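Local coordinates for protein arylsulfatase (Pseudoalteromonas sp. MB47, PDB 7AJ0) that probably hydrolyses sulfate esters of fucoidan, a polysaccharide of brown algae, as a calcium-containing, hexameric member of the sulfatase family, at residues L58-G63 with I155-V160; S104-L109 with T323-P328; H266-I271 with D299-E304. One frame throughout, in Å; residues are numbered along the deposited sequence.

From the N terminus the chain first meets 58-63, at the end of strand 53-59, then 104-109 on helix 102-111, before 155-160 returns to 58-63 and closes contact 1. Contact 2 is still open then and closes at 323-328, after strand 318-324, so contacts 1 and 2 cross. Contact 3, 266-271 with 299-304, opens and closes between these two closures. Strands 262-267, 53-59 and 318-324 lie in that order in one parallel part of the sheet. In contacts 1 and 2, 58-63 and 323-328 supply ligands of one calcium ion, while the other two segments bring a lysine and an arginine to its aspartates; contact 3 fastens strand 262-267 to helix 290-311.

Contact 1. Residues L58-G63 with I155-V160. With CA (calcium ion), chain G.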
loop_
_atom_site.group_PDB
_atom_site.type_symbol
_atom_site.label_atom_id
_atom_site.label_comp_id
_atom_site.label_asym_id
_atom_site.label_seq_id
_atom_site.Cartn_x
_atom_site.Cartn_y
_atom_site.Cartn_z
ATOM N N LEU A 58 18.332 34.652 -2.894
ATOM C CA LEU A 58 18.161 33.297 -2.381
ATOM C C LEU A 58 16.814 33.225 -1.674
ATOM O O LEU A 58 16.657 33.739 -0.563
ATOM C CB LEU A 58 19.308 32.938 -1.444
ATOM C CG LEU A 58 19.442 31.478 -1.018
ATOM C CD1 LEU A 58 19.705 30.571 -2.209
ATOM C CD2 LEU A 58 20.559 31.361 0.008
ATOM N N VAL A 59 15.846 32.592 -2.320
ATOM C CA VAL A 59 14.531 32.375 -1.730
ATOM C C VAL A 59 14.557 31.065 -0.955
ATOM O O VAL A 59 15.219 30.100 -1.354
ATOM C CB VAL A 59 13.435 32.366 -2.810
ATOM C CG1 VAL A 59 12.059 32.339 -2.165
ATOM C CG2 VAL A 59 13.580 33.576 -3.714
ATOM N N ASP A 60 13.831 31.028 0.157
ATOM C CA ASP A 60 13.844 29.883 1.058
ATOM C C ASP A 60 12.710 28.929 0.705
ATOM O O ASP A 60 11.552 29.344 0.598
ATOM C CB ASP A 60 13.718 30.358 2.508
ATOM C CG ASP A 60 14.126 29.299 3.513
ATOM O OD1 ASP A 60 14.509 28.190 3.097
ATOM O OD2 ASP A 60 14.066 29.582 4.728
ATOM N N ASP A 61 13.054 27.653 0.513
ATOM C CA ASP A 61 12.070 26.588 0.314
ATOM C C ASP A 61 11.174 26.862 -0.891
ATOM O O ASP A 61 9.972 26.587 -0.869
ATOM C CB ASP A 61 11.223 26.383 1.574
ATOM C CG ASP A 61 12.025 25.822 2.734
ATOM O OD1 ASP A 61 13.238 25.594 2.559
ATOM O OD2 ASP A 61 11.445 25.604 3.817
ATOM N N LEU A 62 11.764 27.396 -1.955
ATOM C CA LEU A 62 11.034 27.689 -3.180
ATOM C C LEU A 62 11.132 26.504 -4.132
ATOM O O LEU A 62 12.231 26.023 -4.426
ATOM C CB LEU A 62 11.590 28.946 -3.848
ATOM C CG LEU A 62 10.826 29.452 -5.073
ATOM C CD1 LEU A 62 9.534 30.130 -4.640
ATOM C CD2 LEU A 62 11.684 30.396 -5.905
ATOM N N GLY A 63 9.982 26.041 -4.618
ATOM C CA GLY A 63 9.964 24.902 -5.507
ATOM C C GLY A 63 10.362 25.249 -6.930
ATOM O O GLY A 63 10.273 26.394 -7.375
ATOM N N ILE A 155 22.434 39.483 3.899
ATOM C CA ILE A 155 21.281 40.142 4.497
ATOM C C ILE A 155 20.110 39.177 4.409
ATOM O O ILE A 155 19.628 38.872 3.311
ATOM C CB ILE A 155 20.964 41.479 3.814
ATOM C CG1 ILE A 155 22.088 42.478 4.113
ATOM C CG2 ILE A 155 19.615 42.001 4.272
ATOM C CD1 ILE A 155 21.933 43.824 3.439
ATOM N N GLY A 156 19.662 38.687 5.562
ATOM C CA GLY A 156 18.537 37.776 5.612
ATOM C C GLY A 156 18.805 36.530 6.429
ATOM O O GLY A 156 19.482 36.582 7.460
ATOM N N LYS A 157 18.284 35.397 5.968
ATOM C CA LYS A 157 18.405 34.158 6.724
ATOM C C LYS A 157 19.819 33.597 6.626
ATOM O O LYS A 157 20.417 33.551 5.548
ATOM C CB LYS A 157 17.393 33.134 6.208
ATOM C CG LYS A 157 17.503 31.765 6.854
ATOM C CD LYS A 157 16.600 30.754 6.157
ATOM C CE LYS A 157 16.953 29.335 6.565
ATOM N NZ LYS A 157 16.223 28.318 5.762
ATOM N N TRP A 158 20.350 33.158 7.769
ATOM C CA TRP A 158 21.661 32.519 7.828
ATOM C C TRP A 158 21.489 31.012 7.971
ATOM O O TRP A 158 21.608 30.272 6.990
ATOM C CB TRP A 158 22.472 33.086 8.988
ATOM C CG TRP A 158 23.867 32.550 9.115
ATOM C CD1 TRP A 158 24.475 32.130 10.263
ATOM C CD2 TRP A 158 24.831 32.380 8.068
ATOM N NE1 TRP A 158 25.757 31.714 9.997
ATOM C CE2 TRP A 158 26.000 31.858 8.658
ATOM C CE3 TRP A 158 24.821 32.621 6.690
ATOM C CZ2 TRP A 158 27.143 31.571 7.917
ATOM C CZ3 TRP A 158 25.958 32.334 5.958
ATOM C CH2 TRP A 158 27.102 31.814 6.572
ATOM N N HIS A 159 21.211 30.549 9.187
ATOM C CA HIS A 159 20.904 29.142 9.437
ATOM C C HIS A 159 22.095 28.238 9.137
ATOM O O HIS A 159 21.925 27.068 8.781
ATOM C CB HIS A 159 19.683 28.701 8.623
ATOM C CG HIS A 159 18.850 27.652 9.291
ATOM N ND1 HIS A 159 17.880 26.936 8.622
ATOM C CD2 HIS A 159 18.832 27.205 10.570
ATOM C CE1 HIS A 159 17.306 26.089 9.458
ATOM N NE2 HIS A 159 17.866 26.232 10.646
ATOM N N VAL A 160 23.310 28.771 9.269
ATOM C CA VAL A 160 24.519 27.966 9.141
ATOM C C VAL A 160 25.330 28.111 10.424
ATOM O O VAL A 160 26.566 28.128 10.393
ATOM C CB VAL A 160 25.363 28.374 7.920
ATOM C CG1 VAL A 160 26.366 27.271 7.579
ATOM C CG2 VAL A 160 24.473 28.690 6.728
HETATM CA CA CA G . 15.380 26.199 2.986
#
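Lys157 grips Asp60 through a salt bridge, with NZ 2.7 Å from OD2 of the aspartate. The ammonium does not lie in the carboxylate plane but comes from above it, 35° out. With CG anti to the backbone N (chi1 175°) and the rest of the chain extended, the lysine spans two backbones whose CA atoms, Asp60 and Lys157, stand 8.4 Å apart. A long, flexible cation suits this gap. Lys157 CD also passes Asp60 OD2 at 3.1 Å, and the two side chains cross nearly at right angles.

Metal coordination uses the other oxygen: Asp60 OD1 binds calcium at 2.2 Å. Asp61 follows with its OD1 at 2.3 Å from the ion, while its OD2 forms a salt bridge with Lys345. Consecutive aspartates thus supply two hard oxygen ligands from the turn after strand 53-59; Cys102, Asp325 and Asn326 complete the site. A calcium site at the C-terminal ends of the sheet's parallel strands is characteristic of sulfatases.

The Ser267 hydroxyl, hydrogen-bonded to the Lys157 carbonyl, ties down the backbone behind this side chain. A methionine in place of Lys157 would probably leave Asp60 OD2 without its charged mate and the carboxylate freer to turn about the metal.

The Asp60 carboxylate is therefore divided between two cations, calcium at one oxygen and ammonium at the other, which is likely to hold its rotation and offset part of the negative charge crowded around the ion.

Contact 2. Residues S104-L109 with T323-P328; sequences SSRAAL and TSDNGP. With CA (calcium ion), chain G.
Arg106 and Asp325 meet in a salt bridge beside the calcium ion. Arg106 NE donates to Asp325 OD2 over 3.0 Å, at an N-H...O angle of 141°. The guanidinium and carboxylate planes stand 66° apart, and OD2 is approached from above the carboxylate plane. That oxygen also binds calcium at 2.2 Å, and Asp325 OD1 adds a longer metal bond of 2.6 Å. Asp325 CG sits between the backbone N and the carbonyl carbon (chi1 76°), which turns the carboxylate to both calcium and Arg106. Asn326 contributes its amide oxygen, OD1, at 2.4 Å from the ion. An amide suits this place: it offers a ligand oxygen without further charge, and its ND2 donates to Gly327 O at 2.9 Å, in the carbonyl plane and on a lone pair, and probably also to Asp61 OD1; with OD1 on the metal this leaves little doubt about which way the amide is turned.

Arg106 closes the sequence CTSSR, which begins at Cys102 and fits the sulfatase signature C-x-[S/P]-x-R. In active sulfatases that cysteine is converted to formylglycine; here the cysteine sulfur is itself a calcium ligand.

Further out, Ser267 accepts a hydrogen bond from Arg106 NH1. Beside the arginine in the helix, Ser105 turns its short hydroxyl toward the backbone carbonyl of Asp325, although the very short modelled distance makes the details doubtful.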
loop_
_atom_site.group_PDB
_atom_site.type_symbol
_atom_site.label_atom_id
_atom_site.label_comp_id
_atom_site.label_asym_id
_atom_site.label_seq_id
_atom_site.Cartn_x
_atom_site.Cartn_y
_atom_site.Cartn_z
ATOM N N SER A 104 22.346 22.737 4.946
ATOM C CA SER A 104 23.276 22.075 4.039
ATOM C C SER A 104 23.452 22.866 2.749
ATOM O O SER A 104 24.575 23.005 2.249
ATOM C CB SER A 104 22.789 20.657 3.745
ATOM O OG SER A 104 22.941 19.826 4.883
ATOM N N SER A 105 22.358 23.398 2.202
ATOM C CA SER A 105 22.448 24.166 0.965
ATOM C C SER A 105 23.144 25.504 1.184
ATOM O O SER A 105 23.885 25.973 0.315
ATOM C CB SER A 105 21.051 24.390 0.390
ATOM O OG SER A 105 20.528 23.196 -0.157
ATOM N N ARG A 106 22.905 26.141 2.329
ATOM C CA ARG A 106 23.497 27.451 2.576
ATOM C C ARG A 106 24.980 27.340 2.897
ATOM O O ARG A 106 25.754 28.239 2.548
ATOM C CB ARG A 106 22.728 28.148 3.695
ATOM C CG ARG A 106 21.368 28.630 3.223
ATOM C CD ARG A 106 20.323 28.661 4.319
ATOM N NE ARG A 106 18.993 28.810 3.731
ATOM C CZ ARG A 106 18.521 29.949 3.235
ATOM N NH1 ARG A 106 19.266 31.045 3.260
ATOM N NH2 ARG A 106 17.303 29.992 2.713
ATOM N N ALA A 107 25.394 26.250 3.541
ATOM C CA ALA A 107 26.819 25.981 3.694
ATOM C C ALA A 107 27.483 25.792 2.334
ATOM O O ALA A 107 28.559 26.341 2.072
ATOM C CB ALA A 107 27.026 24.745 4.572
ATOM N N ALA A 108 26.852 25.015 1.453
ATOM C CA ALA A 108 27.440 24.774 0.140
ATOM C C ALA A 108 27.595 26.074 -0.637
ATOM O O ALA A 108 28.603 26.283 -1.323
ATOM C CB ALA A 108 26.580 23.781 -0.641
ATOM N N LEU A 109 26.609 26.962 -0.534
ATOM C CA LEU A 109 26.665 28.221 -1.265
ATOM C C LEU A 109 27.767 29.132 -0.744
ATOM O O LEU A 109 28.261 29.985 -1.492
ATOM C CB LEU A 109 25.313 28.926 -1.177
ATOM C CG LEU A 109 25.219 30.332 -1.765
ATOM C CD1 LEU A 109 25.359 30.291 -3.277
ATOM C CD2 LEU A 109 23.902 30.973 -1.352
ATOM N N THR A 323 17.729 32.111 -7.132
ATOM C CA THR A 323 17.725 30.674 -6.894
ATOM C C THR A 323 17.072 30.387 -5.549
ATOM O O THR A 323 16.653 31.296 -4.828
ATOM C CB THR A 323 19.150 30.108 -6.958
ATOM O OG1 THR A 323 19.111 28.678 -6.881
ATOM C CG2 THR A 323 19.997 30.638 -5.811
ATOM N N SER A 324 16.983 29.103 -5.224
ATOM C CA SER A 324 16.433 28.619 -3.969
ATOM C C SER A 324 17.485 27.784 -3.252
ATOM O O SER A 324 18.509 27.405 -3.827
ATOM C CB SER A 324 15.165 27.792 -4.212
ATOM O OG SER A 324 14.705 27.203 -3.012
ATOM N N ASP A 325 17.229 27.495 -1.977
ATOM C CA ASP A 325 18.143 26.665 -1.204
ATOM C C ASP A 325 17.706 25.207 -1.123
ATOM O O ASP A 325 18.542 24.345 -0.840
ATOM C CB ASP A 325 18.314 27.230 0.211
ATOM C CG ASP A 325 17.125 26.959 1.106
ATOM O OD1 ASP A 325 15.980 26.905 0.604
ATOM O OD2 ASP A 325 17.347 26.803 2.325
ATOM N N ASN A 326 16.437 24.908 -1.374
ATOM C CA ASN A 326 15.970 23.527 -1.448
ATOM C C ASN A 326 14.541 23.542 -1.980
ATOM O O ASN A 326 13.966 24.603 -2.243
ATOM C CB ASN A 326 16.064 22.826 -0.092
ATOM C CG ASN A 326 15.447 23.635 1.027
ATOM O OD1 ASN A 326 16.152 24.190 1.870
ATOM N ND2 ASN A 326 14.121 23.714 1.036
ATOM N N GLY A 327 13.975 22.347 -2.142
ATOM C CA GLY A 327 12.647 22.211 -2.687
ATOM C C GLY A 327 11.573 22.562 -1.683
ATOM O O GLY A 327 11.837 22.942 -0.535
ATOM N N PRO A 328 10.323 22.412 -2.111
ATOM C CA PRO A 328 9.202 22.845 -1.267
ATOM C C PRO A 328 9.091 22.017 0.002
ATOM O O PRO A 328 9.319 20.805 0.001
ATOM C CB PRO A 328 7.977 22.649 -2.171
ATOM C CG PRO A 328 8.382 21.562 -3.115
ATOM C CD PRO A 328 9.869 21.735 -3.343
HETATM CA CA CA G . 15.380 26.199 2.986
#

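Contact 3. Residues H266-I271 with D299-E304; sequences HSFSKI and DDITGE
Phe268 and Ile301 form the close part of this contact. The isoleucine brings its CG2 methyl to the rim of the phenylalanine ring, near the ring plane, 3.6 Å from CE1. Lying anti to the isoleucine's backbone N, CG2 projects off the helix into this position, and the branch at CB makes a broad apolar surface against the ring edge. One face of the ring is occupied by His266, whose CD2 sits 3.6 Å above the centre of the Phe268 ring.

The pairing joins strand 262-267 and the loop after it to helix 290-311, in the alpha/beta fold that sulfatases share with alkaline phosphatase. Helix 240-258 adds to the packing, since Asp241 touches both Phe268 and Ile301.

Looser approaches flank this pair. Thr302 OG1 stands 3.9 Å from Phe268 CZ, its hydroxyl bonded to Val298 O one turn back; such a side chain can lie against an aromatic ring because the helix satisfies its polar atom. His266 NE2 comes only to 4.1 Å from Ile301 CG2, while its ND1 is hydrogen-bonded to Ser248. On the partly exposed side of the helix, polar residues replace apolar ones: Asp300 packs on Asn82, and Glu304 forms a salt bridge with Arg245.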
loop_
_atom_site.group_PDB
_atom_site.type_symbol
_atom_site.label_atom_id
_atom_site.label_comp_id
_atom_site.label_asym_id
_atom_site.label_seq_id
_atom_site.Cartn_x
_atom_site.Cartn_y
_atom_site.Cartn_z
ATOM N N HIS A 266 21.240 38.288 -0.767
ATOM C CA HIS A 266 19.960 38.666 -0.179
ATOM C C HIS A 266 19.160 37.388 0.055
ATOM O O HIS A 266 18.646 36.787 -0.893
ATOM C CB HIS A 266 19.196 39.630 -1.076
ATOM C CG HIS A 266 17.948 40.164 -0.446
ATOM N ND1 HIS A 266 17.936 41.302 0.332
ATOM C CD2 HIS A 266 16.675 39.702 -0.457
ATOM C CE1 HIS A 266 16.706 41.526 0.760
ATOM N NE2 HIS A 266 15.922 40.570 0.295
ATOM N N SER A 267 19.056 36.981 1.313
ATOM C CA SER A 267 18.497 35.687 1.699
ATOM C C SER A 267 17.116 35.916 2.304
ATOM O O SER A 267 16.976 36.138 3.506
ATOM C CB SER A 267 19.449 34.984 2.678
ATOM O OG SER A 267 18.899 33.777 3.175
ATOM N N PHE A 268 16.090 35.857 1.454
ATOM C CA PHE A 268 14.726 36.029 1.925
ATOM C C PHE A 268 14.437 35.086 3.085
ATOM O O PHE A 268 14.926 33.952 3.126
ATOM C CB PHE A 268 13.715 35.744 0.809
ATOM C CG PHE A 268 13.768 36.704 -0.338
ATOM C CD1 PHE A 268 13.023 37.869 -0.316
ATOM C CD2 PHE A 268 14.534 36.426 -1.454
ATOM C CE1 PHE A 268 13.058 38.748 -1.376
ATOM C CE2 PHE A 268 14.573 37.303 -2.519
ATOM C CZ PHE A 268 13.832 38.463 -2.479
ATOM N N SER A 269 13.623 35.555 4.032
ATOM C CA SER A 269 13.040 34.639 5.005
ATOM C C SER A 269 11.939 33.803 4.363
ATOM O O SER A 269 11.790 32.615 4.669
ATOM C CB SER A 269 12.487 35.408 6.202
ATOM O OG SER A 269 11.798 34.531 7.078
ATOM N N LYS A 270 11.157 34.407 3.476
ATOM C CA LYS A 270 10.139 33.665 2.743
ATOM C C LYS A 270 10.801 32.678 1.787
ATOM O O LYS A 270 11.920 32.902 1.320
ATOM C CB LYS A 270 9.235 34.631 1.984
ATOM C CG LYS A 270 8.322 35.439 2.887
ATOM C CD LYS A 270 7.887 36.738 2.230
ATOM C CE LYS A 270 6.947 37.522 3.139
ATOM N NZ LYS A 270 7.557 37.825 4.467
ATOM N N ILE A 271 10.106 31.571 1.485
ATOM C CA ILE A 271 8.754 31.285 1.934
ATOM C C ILE A 271 8.736 30.194 3.006
ATOM O O ILE A 271 7.886 29.302 2.990
ATOM C CB ILE A 271 7.857 30.853 0.743
ATOM C CG1 ILE A 271 8.463 29.639 0.029
ATOM C CG2 ILE A 271 7.683 32.000 -0.238
ATOM C CD1 ILE A 271 7.545 29.024 -1.001
ATOM N N ASP A 299 8.426 38.557 -5.106
ATOM C CA ASP A 299 8.575 39.024 -6.479
ATOM C C ASP A 299 8.665 40.544 -6.539
ATOM O O ASP A 299 9.407 41.095 -7.361
ATOM C CB ASP A 299 7.410 38.524 -7.333
ATOM C CG ASP A 299 7.500 38.995 -8.772
ATOM O OD1 ASP A 299 8.358 38.471 -9.513
ATOM O OD2 ASP A 299 6.717 39.893 -9.158
ATOM N N ASP A 300 7.911 41.240 -5.684
ATOM C CA ASP A 300 7.982 42.698 -5.663
ATOM C C ASP A 300 9.338 43.174 -5.156
ATOM O O ASP A 300 9.918 44.115 -5.708
ATOM C CB ASP A 300 6.861 43.272 -4.798
ATOM C CG ASP A 300 5.523 43.296 -5.514
ATOM O OD1 ASP A 300 5.472 42.925 -6.706
ATOM O OD2 ASP A 300 4.520 43.690 -4.883
ATOM N N ILE A 301 9.856 42.541 -4.102
ATOM C CA ILE A 301 11.167 42.920 -3.585
ATOM C C ILE A 301 12.239 42.674 -4.638
ATOM O O ILE A 301 13.147 43.493 -4.822
ATOM C CB ILE A 301 11.460 42.165 -2.275
ATOM C CG1 ILE A 301 10.541 42.684 -1.165
ATOM C CG2 ILE A 301 12.920 42.316 -1.881
ATOM C CD1 ILE A 301 10.472 41.787 0.059
ATOM N N THR A 302 12.142 41.551 -5.354
ATOM C CA THR A 302 13.061 41.285 -6.455
ATOM C C THR A 302 13.058 42.431 -7.461
ATOM O O THR A 302 14.118 42.909 -7.882
ATOM C CB THR A 302 12.683 39.971 -7.144
ATOM O OG1 THR A 302 12.856 38.880 -6.230
ATOM C CG2 THR A 302 13.540 39.745 -8.386
ATOM N N GLY A 303 11.869 42.888 -7.857
ATOM C CA GLY A 303 11.790 43.995 -8.790
ATOM C C GLY A 303 12.332 45.293 -8.229
ATOM O O GLY A 303 12.917 46.093 -8.967
ATOM N N GLU A 304 12.150 45.522 -6.927
ATOM C CA GLU A 304 12.668 46.740 -6.313
ATOM C C GLU A 304 14.193 46.757 -6.323
ATOM O O GLU A 304 14.805 47.803 -6.567
ATOM C CB GLU A 304 12.138 46.870 -4.884
ATOM C CG GLU A 304 10.641 47.166 -4.790
ATOM C CD GLU A 304 10.059 46.843 -3.420
ATOM O OE1 GLU A 304 10.846 46.628 -2.473
ATOM O OE2 GLU A 304 8.814 46.795 -3.289
#